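PDB 3KFW: PaaX domain-containing protein, C-domain protein from Mycobacterium tuberculosis, which is of unknown function but is probably a transcriptional regulator of the PaaX type that binds DNA through a helix-turn-helix domain. Local coordinates for residues A[82-85]-A[86-90]; A[192-195]-A[196-199]. All coordinates share one frame; numbering follows the deposited sequence.

How the contacts relate
Contact 1 (82-90) and contact 2 (192-199) lie in different parts of the chain, the first in the central Cas2-like part and the second in the PaaX-like C-terminal part. Their centres are about 20 Å apart and their nearest atoms about 8 Å, and they do not meet. Contact 1 leads the chain from a loop into strand 88-93; contact 2 brings helix 181-195 to its end. Contact 2 sits near the middle of the molecule, its centre about 6 Å from that of the chain, whereas the centre of contact 1 lies about 23 Å out. Helix 64-77, which precedes contact 1, sends M77 onto L195 of contact 2.

Contact 1. Residues A[82-85]-A[86-90]; sequences RAWH and GNWHM
W84 lays its indole over the backbone of G86 and reaches N87 and W88 with its outer edge. CG stands anti to the backbone N (chi1 -174°), which turns the ring back over the chain that follows. W84 NE1 donates to N87 O at 2.7 Å, in a bent bond (146° at the hydrogen) whose acceptor is tilted somewhat from the ring plane. On one face G86 CA makes a CH-pi contact, 3.4 Å from the centroid of the six-membered ring of W84 and close to its normal; G86 N lies over the same indole, 3.4 Å from W84 CD2, and the phi of G86 is positive. The loop leads into strand 88-93, an inner strand of the four-stranded antiparallel sheet in the Cas2-like region. There the edge of W84 is directed at the face of W88 in an offset edge-to-face pair, planes at 87°, with W84 CZ2 3.6 Å from W88 NE1. P126 and P151 touch both indoles. Next in the chain, H85 contributes mainly through its backbone: its carbonyl O accepts a hydrogen bond from R147 NH1, on the neighbouring strand 141-147, while the imidazole points elsewhere.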
ATOM      1  N   ARG A  82      20.610  21.372  12.485  1.00 45.16           N
ATOM      2  CA  ARG A  82      20.899  21.310  13.925  1.00 44.53           C
ATOM      3  C   ARG A  82      21.700  20.030  14.262  1.00 43.21           C
ATOM      4  O   ARG A  82      21.420  18.951  13.658  1.00 43.16           O
ATOM      5  CB  ARG A  82      19.578  21.328  14.725  1.00 45.02           C
ATOM      6  CG  ARG A  82      18.952  22.727  14.942  1.00 47.04           C
ATOM      7  CD  ARG A  82      17.612  22.668  15.714  1.00 48.74           C
ATOM      8  NE  ARG A  82      16.538  22.057  14.925  1.00 49.59           N
ATOM      9  CZ  ARG A  82      16.094  20.807  15.064  1.00 49.14           C
ATOM     10  NH1 ARG A  82      15.118  20.371  14.282  1.00 48.67           N
ATOM     11  NH2 ARG A  82      16.610  19.998  15.983  1.00 49.22           N
ATOM     12  N   ALA A  83      22.669  20.136  15.194  1.00 40.57           N
ATOM     13  CA  ALA A  83      23.333  18.941  15.781  1.00 38.95           C
ATOM     14  C   ALA A  83      22.305  17.848  16.097  1.00 37.63           C
ATOM     15  O   ALA A  83      21.250  18.127  16.666  1.00 37.70           O
ATOM     16  CB  ALA A  83      24.127  19.290  17.024  1.00 38.54           C
ATOM     17  N   TRP A  84      22.595  16.612  15.718  1.00 35.85           N
ATOM     18  CA  TRP A  84      21.541  15.579  15.697  1.00 34.72           C
ATOM     19  C   TRP A  84      21.597  14.591  16.862  1.00 34.15           C
ATOM     20  O   TRP A  84      22.668  14.210  17.314  1.00 33.73           O
ATOM     21  CB  TRP A  84      21.548  14.850  14.342  1.00 34.01           C
ATOM     22  CG  TRP A  84      20.466  13.845  14.068  1.00 32.89           C
ATOM     23  CD1 TRP A  84      19.146  14.098  13.821  1.00 34.13           C
ATOM     24  CD2 TRP A  84      20.631  12.422  13.945  1.00 30.92           C
ATOM     25  NE1 TRP A  84      18.467  12.912  13.552  1.00 32.71           N
ATOM     26  CE2 TRP A  84      19.357  11.874  13.623  1.00 31.89           C
ATOM     27  CE3 TRP A  84      21.733  11.557  14.074  1.00 29.02           C
ATOM     28  CZ2 TRP A  84      19.160  10.507  13.413  1.00 30.39           C
ATOM     29  CZ3 TRP A  84      21.540  10.201  13.902  1.00 29.99           C
ATOM     30  CH2 TRP A  84      20.256   9.684  13.574  1.00 32.90           C
ATOM     31  N   HIS A  85      20.421  14.165  17.316  1.00 33.88           N
ATOM     32  CA  HIS A  85      20.322  13.331  18.499  1.00 33.49           C
ATOM     33  C   HIS A  85      19.565  12.035  18.297  1.00 32.47           C
ATOM     34  O   HIS A  85      19.132  11.437  19.264  1.00 32.38           O
ATOM     35  CB  HIS A  85      19.769  14.130  19.672  1.00 33.18           C
ATOM     36  CG  HIS A  85      20.740  15.131  20.191  1.00 35.47           C
ATOM     37  ND1 HIS A  85      21.854  14.772  20.926  1.00 38.64           N
ATOM     38  CD2 HIS A  85      20.789  16.477  20.064  1.00 36.05           C
ATOM     39  CE1 HIS A  85      22.545  15.855  21.236  1.00 37.62           C
ATOM     40  NE2 HIS A  85      21.921  16.902  20.723  1.00 37.63           N
ATOM     41  N   GLY A  86      19.436  11.593  17.049  1.00 31.87           N
ATOM     42  CA  GLY A  86      18.990  10.215  16.745  1.00 30.34           C
ATOM     43  C   GLY A  86      17.545  10.076  16.336  1.00 29.95           C
ATOM     44  O   GLY A  86      17.073   8.959  16.042  1.00 29.38           O
ATOM     45  N   ASN A  87      16.838  11.208  16.318  1.00 29.77           N
ATOM     46  CA  ASN A  87      15.416  11.232  16.046  1.00 30.11           C
ATOM     47  C   ASN A  87      15.115  11.491  14.583  1.00 30.36           C
ATOM     48  O   ASN A  87      15.847  12.240  13.929  1.00 31.34           O
ATOM     49  CB  ASN A  87      14.713  12.266  16.898  1.00 30.05           C
ATOM     50  CG  ASN A  87      14.683  11.883  18.354  1.00 32.97           C
ATOM     51  OD1 ASN A  87      13.881  11.060  18.782  1.00 37.54           O
ATOM     52  ND2 ASN A  87      15.549  12.499  19.132  1.00 35.12           N
ATOM     53  N   TRP A  88      14.033  10.879  14.104  1.00 29.09           N
ATOM     54  CA  TRP A  88      13.569  11.018  12.756  1.00 29.05           C
ATOM     55  C   TRP A  88      12.165  11.638  12.733  1.00 29.35           C
ATOM     56  O   TRP A  88      11.306  11.304  13.553  1.00 29.77           O
ATOM     57  CB  TRP A  88      13.495   9.616  12.106  1.00 28.66           C
ATOM     58  CG  TRP A  88      14.843   8.981  11.948  1.00 26.57           C
ATOM     59  CD1 TRP A  88      15.634   8.447  12.951  1.00 21.39           C
ATOM     60  CD2 TRP A  88      15.571   8.808  10.733  1.00 23.03           C
ATOM     61  NE1 TRP A  88      16.786   7.951  12.424  1.00 18.09           N
ATOM     62  CE2 TRP A  88      16.791   8.150  11.071  1.00 22.05           C
ATOM     63  CE3 TRP A  88      15.302   9.098   9.400  1.00 21.15           C
ATOM     64  CZ2 TRP A  88      17.766   7.822  10.116  1.00 21.09           C
ATOM     65  CZ3 TRP A  88      16.240   8.749   8.439  1.00 24.59           C
ATOM     66  CH2 TRP A  88      17.494   8.133   8.814  1.00 22.48           C
ATOM     67  N   HIS A  89      11.931  12.537  11.787  1.00 28.81           N
ATOM     68  CA  HIS A  89      10.577  12.937  11.454  1.00 28.64           C
ATOM     69  C   HIS A  89       9.939  11.840  10.641  1.00 28.40           C
ATOM     70  O   HIS A  89      10.575  11.299   9.741  1.00 28.50           O
ATOM     71  CB  HIS A  89      10.570  14.253  10.665  1.00 27.79           C
ATOM     72  CG  HIS A  89      10.818  15.458  11.524  1.00 30.65           C
ATOM     73  ND1 HIS A  89      11.385  16.627  11.041  1.00 29.38           N
ATOM     74  CD2 HIS A  89      10.588  15.662  12.847  1.00 28.36           C
ATOM     75  CE1 HIS A  89      11.457  17.502  12.023  1.00 29.13           C
ATOM     76  NE2 HIS A  89      10.980  16.943  13.124  1.00 29.97           N
HETATM   77  N   MSE A  90       8.679  11.531  10.930  1.00 28.46           N
HETATM   78  CA  MSE A  90       7.965  10.487  10.201  1.00 28.25           C
HETATM   79  C   MSE A  90       6.591  10.921   9.761  1.00 27.60           C
HETATM   80  O   MSE A  90       5.756  11.358  10.539  1.00 28.58           O
HETATM   81  CB  MSE A  90       7.836   9.250  11.053  1.00 28.65           C
HETATM   82  CG  MSE A  90       7.695   7.987  10.231  1.00 34.10           C
HETATM   83 SE   MSE A  90       7.848   6.416  11.393  1.00 44.94          SE
HETATM   84  CE  MSE A  90       5.923   6.226  11.351  1.00 40.05           C
TER

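Contact 2. Residues A[192-195]-A[196-199]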
ATOM      1  N   VAL A 192      23.701  22.642  -9.034  1.00 33.45           N
ATOM      2  CA  VAL A 192      22.603  23.208  -8.312  1.00 32.95           C
ATOM      3  C   VAL A 192      21.477  22.206  -8.340  1.00 33.41           C
ATOM      4  O   VAL A 192      20.882  21.959  -7.295  1.00 33.71           O
ATOM      5  CB  VAL A 192      22.154  24.578  -8.874  1.00 32.40           C
ATOM      6  CG1 VAL A 192      20.743  24.960  -8.388  1.00 29.71           C
ATOM      7  CG2 VAL A 192      23.125  25.619  -8.441  1.00 34.20           C
ATOM      8  N   ARG A 193      21.177  21.639  -9.513  1.00 34.11           N
ATOM      9  CA  ARG A 193      20.096  20.615  -9.627  1.00 35.66           C
ATOM     10  C   ARG A 193      20.411  19.373  -8.789  1.00 34.98           C
ATOM     11  O   ARG A 193      19.525  18.743  -8.247  1.00 34.97           O
ATOM     12  CB  ARG A 193      19.796  20.228 -11.090  1.00 35.63           C
ATOM     13  CG  ARG A 193      19.028  21.335 -11.829  1.00 38.81           C
ATOM     14  CD  ARG A 193      18.633  20.920 -13.252  1.00 43.91           C
ATOM     15  NE  ARG A 193      19.638  21.314 -14.259  1.00 45.68           N
ATOM     16  CZ  ARG A 193      20.472  20.459 -14.861  1.00 43.37           C
ATOM     17  NH1 ARG A 193      20.413  19.169 -14.553  1.00 39.17           N
ATOM     18  NH2 ARG A 193      21.356  20.899 -15.768  1.00 41.54           N
ATOM     19  N   HIS A 194      21.685  19.050  -8.666  1.00 34.63           N
ATOM     20  CA  HIS A 194      22.050  17.941  -7.854  1.00 34.95           C
ATOM     21  C   HIS A 194      21.914  18.234  -6.346  1.00 35.00           C
ATOM     22  O   HIS A 194      21.412  17.387  -5.594  1.00 36.29           O
ATOM     23  CB  HIS A 194      23.446  17.452  -8.204  1.00 35.09           C
ATOM     24  CG  HIS A 194      23.713  16.061  -7.745  1.00 34.11           C
ATOM     25  ND1 HIS A 194      22.827  15.029  -7.968  1.00 34.41           N
ATOM     26  CD2 HIS A 194      24.756  15.526  -7.073  1.00 32.15           C
ATOM     27  CE1 HIS A 194      23.330  13.906  -7.485  1.00 30.93           C
ATOM     28  NE2 HIS A 194      24.502  14.181  -6.941  1.00 32.83           N
ATOM     29  N   LEU A 195      22.346  19.392  -5.898  1.00 33.61           N
ATOM     30  CA  LEU A 195      22.167  19.743  -4.486  1.00 34.04           C
ATOM     31  C   LEU A 195      20.695  19.791  -4.025  1.00 34.99           C
ATOM     32  O   LEU A 195      20.383  19.470  -2.864  1.00 36.16           O
ATOM     33  CB  LEU A 195      22.864  21.053  -4.171  1.00 32.27           C
ATOM     34  CG  LEU A 195      24.383  20.963  -4.356  1.00 31.72           C
ATOM     35  CD1 LEU A 195      25.044  22.330  -4.483  1.00 30.34           C
ATOM     36  CD2 LEU A 195      25.013  20.165  -3.223  1.00 31.39           C
ATOM     37  N   LEU A 196      19.800  20.156  -4.948  1.00 35.01           N
ATOM     38  CA  LEU A 196      18.378  20.306  -4.669  1.00 35.09           C
ATOM     39  C   LEU A 196      17.828  19.027  -4.099  1.00 35.08           C
ATOM     40  O   LEU A 196      16.851  19.072  -3.321  1.00 35.68           O
ATOM     41  CB  LEU A 196      17.592  20.676  -5.938  1.00 34.92           C
ATOM     42  CG  LEU A 196      17.527  22.164  -6.362  1.00 36.13           C
ATOM     43  CD1 LEU A 196      16.608  22.270  -7.584  1.00 35.92           C
ATOM     44  CD2 LEU A 196      17.036  23.081  -5.254  1.00 34.63           C
ATOM     45  N   THR A 197      18.450  17.909  -4.508  1.00 33.86           N
ATOM     46  CA  THR A 197      18.069  16.579  -4.070  1.00 32.96           C
ATOM     47  C   THR A 197      18.899  16.078  -2.901  1.00 32.88           C
ATOM     48  O   THR A 197      18.744  14.922  -2.511  1.00 32.76           O
ATOM     49  CB  THR A 197      18.155  15.487  -5.210  1.00 33.44           C
ATOM     50  OG1 THR A 197      19.499  15.087  -5.403  1.00 30.86           O
ATOM     51  CG2 THR A 197      17.536  15.959  -6.574  1.00 32.15           C
ATOM     52  N   ASP A 198      19.798  16.924  -2.360  1.00 32.18           N
ATOM     53  CA  ASP A 198      20.677  16.515  -1.281  1.00 29.99           C
ATOM     54  C   ASP A 198      19.846  16.065  -0.071  1.00 28.94           C
ATOM     55  O   ASP A 198      18.965  16.819   0.399  1.00 26.54           O
ATOM     56  CB  ASP A 198      21.567  17.674  -0.876  1.00 30.24           C
ATOM     57  CG  ASP A 198      22.695  17.261   0.124  1.00 32.84           C
ATOM     58  OD1 ASP A 198      22.608  16.258   0.893  1.00 30.81           O
ATOM     59  OD2 ASP A 198      23.705  17.973   0.128  1.00 36.61           O
ATOM     60  N   PRO A 199      20.124  14.843   0.447  1.00 27.73           N
ATOM     61  CA  PRO A 199      19.330  14.453   1.600  1.00 28.10           C
ATOM     62  C   PRO A 199      19.702  15.164   2.891  1.00 28.62           C
ATOM     63  O   PRO A 199      19.012  14.979   3.883  1.00 28.08           O
ATOM     64  CB  PRO A 199      19.531  12.940   1.687  1.00 27.71           C
ATOM     65  CG  PRO A 199      20.754  12.676   0.934  1.00 26.94           C
ATOM     66  CD  PRO A 199      20.805  13.685  -0.146  1.00 27.92           C
TER
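T197 has OG1 between its backbone N and carbonyl carbon (chi1 79°), which turns the hydroxyl back to H194 O, while D198 carries CG anti to its N (chi1 -171°), the setting in which its carboxylate reaches R216 and M200 N. Both lie just past the C-terminal end of helix 181-195, where the chain leaves through a type I beta turn from L195 to D198. The last helical i to i-4 bond here runs from L196 N to V192 O at 3.2 Å. After it the spacing shortens to i-3: T197 N reaches H194 O at 3.2 Å, and D198 N reaches L195 O at 2.7 Å. Each of these two donors sits well above the plane of its carbonyl. H194 O is gripped twice, since T197 OG1 also donates to it at 3.0 Å, from much nearer the carbonyl plane. That hydroxyl is bonded to W164 NE1 as well, and W164 stacks on the H194 ring and takes a bond from its NE2 through the backbone O, so helix 161-177 holds this end of the helix. The buried D198 carboxylate is held by a salt bridge from OD2 to R216 of helix 212-234 and by M200 N at OD1. On the exposed side L196 folds back along the last turn, its CG 3.5 Å from V192 O and its CB 3.6 Å from R193 O.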